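Local coordinates for protein endo-1,4-beta-xylanase (Pseudoalteromonas haloplanktis, PDB 1H12) that hydrolyses internal beta-1,4 linkages of xylan as a cold-adapted family 8 glycoside hydrolase, at residues I205-D210 against F397-N402. Sequence-based numbering, arbitrary orientation.
Sequences IPAFYD and FKFYNN
F397 meets F208 rim to rim, CE1 of F397 lying 4.1 Å from CE1 of F208, each atom near the plane of the other ring, and the two side chains cross at about a right angle. This pairing illustrates how aromatic side chains can seat a C-terminal tail against a helical body. With CG anti to the backbone N (chi1 -163°), the F397 side chain reaches inward from the loop after helix 379-392, and T85 and M89 of helix 77-89 pack against it. Two residues on, F399 packs against the first turn of helix 206-215. Its CZ rests 3.7 Å from CB of A207, and its CE2 approaches O of A207 at 3.4 Å. F399 CZ also lies 4.1 Å from F208 CD1, these side chains again crossing nearly perpendicular. CG2 of I205 sits over the centre of one F208 face. Were F208 an alanine, a gap would probably open beside both tail rings, and F397 would lose its neighbour on this helix. Further along, Y400 O and N402 N are hydrogen-bonded to the hydroxyl of Y211 and to OD1 of N215. Largely nonpolar surfaces thus join tail and first turn through shape and hydrophobic burial, while those later hydrogen bonds add directional links.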
loop_
_atom_site.group_PDB
_atom_site.type_symbol
_atom_site.label_atom_id
_atom_site.label_comp_id
_atom_site.label_asym_id
_atom_site.label_seq_id
_atom_site.Cartn_x
_atom_site.Cartn_y
_atom_site.Cartn_z
ATOM N N ILE A 205 -6.151 -4.457 -3.816
ATOM C CA ILE A 205 -6.113 -3.202 -4.572
ATOM C C ILE A 205 -6.714 -3.528 -5.916
ATOM O O ILE A 205 -5.995 -3.843 -6.878
ATOM C CB ILE A 205 -4.719 -2.614 -4.652
ATOM C CG1 ILE A 205 -4.066 -2.611 -3.262
ATOM C CG2 ILE A 205 -4.794 -1.229 -5.257
ATOM C CD1 ILE A 205 -2.678 -2.296 -3.248
ATOM N N PRO A 206 -8.043 -3.488 -6.054
ATOM C CA PRO A 206 -8.661 -4.086 -7.238
ATOM C C PRO A 206 -8.183 -3.472 -8.559
ATOM O O PRO A 206 -7.935 -4.191 -9.515
ATOM C CB PRO A 206 -10.157 -3.917 -6.995
ATOM C CG PRO A 206 -10.267 -3.947 -5.493
ATOM C CD PRO A 206 -9.041 -3.189 -4.998
ATOM N N ALA A 207 -7.984 -2.159 -8.586
ATOM C CA ALA A 207 -7.554 -1.490 -9.794
ATOM C C ALA A 207 -6.211 -1.988 -10.256
ATOM O O ALA A 207 -5.936 -1.973 -11.470
ATOM C CB ALA A 207 -7.533 0.012 -9.589
ATOM N N PHE A 208 -5.314 -2.364 -9.340
ATOM C CA PHE A 208 -4.034 -2.927 -9.782
ATOM C C PHE A 208 -4.269 -4.165 -10.654
ATOM O O PHE A 208 -3.564 -4.372 -11.627
ATOM C CB PHE A 208 -3.124 -3.314 -8.605
ATOM C CG PHE A 208 -2.413 -2.180 -7.913
ATOM C CD1 PHE A 208 -2.659 -0.856 -8.197
ATOM C CD2 PHE A 208 -1.439 -2.491 -6.966
ATOM C CE1 PHE A 208 -1.973 0.145 -7.516
ATOM C CE2 PHE A 208 -0.791 -1.508 -6.283
ATOM C CZ PHE A 208 -1.048 -0.184 -6.543
ATOM N N TYR A 209 -5.224 -5.006 -10.268
ATOM C CA TYR A 209 -5.453 -6.242 -11.006
ATOM C C TYR A 209 -5.994 -5.929 -12.408
ATOM O O TYR A 209 -5.641 -6.610 -13.379
ATOM C CB TYR A 209 -6.380 -7.166 -10.247
ATOM C CG TYR A 209 -5.997 -7.364 -8.790
ATOM C CD1 TYR A 209 -4.729 -7.704 -8.386
ATOM C CD2 TYR A 209 -6.961 -7.182 -7.818
ATOM C CE1 TYR A 209 -4.433 -7.866 -7.054
ATOM C CE2 TYR A 209 -6.655 -7.336 -6.469
ATOM C CZ TYR A 209 -5.414 -7.672 -6.080
ATOM O OH TYR A 209 -5.181 -7.769 -4.719
ATOM N N ASP A 210 -6.861 -4.908 -12.531
ATOM C CA ASP A 210 -7.305 -4.498 -13.851
ATOM C C ASP A 210 -6.169 -3.976 -14.696
ATOM O O ASP A 210 -6.110 -4.248 -15.896
ATOM C CB ASP A 210 -8.368 -3.400 -13.690
ATOM C CG ASP A 210 -9.706 -3.915 -13.243
ATOM O OD1 ASP A 210 -10.203 -4.828 -13.943
ATOM O OD2 ASP A 210 -10.269 -3.451 -12.254
ATOM N N PHE A 397 -0.744 9.946 -8.993
ATOM C CA PHE A 397 -0.766 8.490 -8.939
ATOM C C PHE A 397 -1.559 8.010 -10.170
ATOM O O PHE A 397 -2.773 8.077 -10.186
ATOM C CB PHE A 397 -1.319 7.992 -7.643
ATOM C CG PHE A 397 -0.980 6.535 -7.368
ATOM C CD1 PHE A 397 -1.584 5.514 -8.037
ATOM C CD2 PHE A 397 -0.021 6.213 -6.443
ATOM C CE1 PHE A 397 -1.246 4.157 -7.747
ATOM C CE2 PHE A 397 0.279 4.891 -6.122
ATOM C CZ PHE A 397 -0.311 3.886 -6.814
ATOM N N LYS A 398 -0.839 7.652 -11.224
ATOM C CA LYS A 398 -1.421 7.345 -12.526
ATOM C C LYS A 398 -1.023 5.967 -12.987
ATOM O O LYS A 398 0.006 5.444 -12.590
ATOM C CB LYS A 398 -0.984 8.363 -13.561
ATOM C CG LYS A 398 -1.337 9.797 -13.252
ATOM C CD LYS A 398 -0.955 10.714 -14.411
ATOM C CE LYS A 398 -1.363 12.187 -14.181
ATOM N NZ LYS A 398 -0.882 13.051 -15.219
ATOM N N PHE A 399 -1.840 5.386 -13.879
ATOM C CA PHE A 399 -1.530 4.112 -14.507
ATOM C C PHE A 399 -0.971 4.362 -15.901
ATOM O O PHE A 399 -1.648 4.977 -16.745
ATOM C CB PHE A 399 -2.763 3.229 -14.629
ATOM C CG PHE A 399 -3.298 2.649 -13.357
ATOM C CD1 PHE A 399 -2.819 2.971 -12.088
ATOM C CD2 PHE A 399 -4.335 1.738 -13.425
ATOM C CE1 PHE A 399 -3.378 2.377 -10.955
ATOM C CE2 PHE A 399 -4.926 1.176 -12.300
ATOM C CZ PHE A 399 -4.424 1.472 -11.066
ATOM N N TYR A 400 0.240 3.921 -16.145
ATOM C CA TYR A 400 0.917 4.075 -17.442
ATOM C C TYR A 400 0.927 2.723 -18.151
ATOM O O TYR A 400 1.626 1.801 -17.772
ATOM C CB TYR A 400 2.386 4.557 -17.224
ATOM C CG TYR A 400 2.493 5.918 -16.609
ATOM C CD1 TYR A 400 2.470 6.118 -15.235
ATOM C CD2 TYR A 400 2.587 7.052 -17.410
ATOM C CE1 TYR A 400 2.559 7.383 -14.697
ATOM C CE2 TYR A 400 2.697 8.306 -16.877
ATOM C CZ TYR A 400 2.659 8.490 -15.515
ATOM O OH TYR A 400 2.730 9.755 -15.016
ATOM N N ASN A 401 0.071 2.567 -19.164
ATOM C CA ASN A 401 0.004 1.320 -19.889
ATOM C C ASN A 401 1.177 1.124 -20.791
ATOM O O ASN A 401 1.693 2.070 -21.413
ATOM C CB ASN A 401 -1.253 1.245 -20.772
ATOM C CG ASN A 401 -2.479 0.848 -20.034
ATOM O OD1 ASN A 401 -2.442 0.202 -18.975
ATOM N ND2 ASN A 401 -3.648 1.259 -20.585
ATOM N N ASN A 402 1.588 -0.122 -20.954
ATOM C CA ASN A 402 2.518 -0.519 -21.962
ATOM C C ASN A 402 1.836 -0.564 -23.298
ATOM O O ASN A 402 0.615 -0.754 -23.383
ATOM C CB ASN A 402 3.108 -1.892 -21.603
ATOM C CG ASN A 402 4.072 -1.767 -20.469
ATOM O OD1 ASN A 402 3.658 -1.974 -19.236
ATOM N ND2 ASN A 402 5.229 -1.345 -20.756
#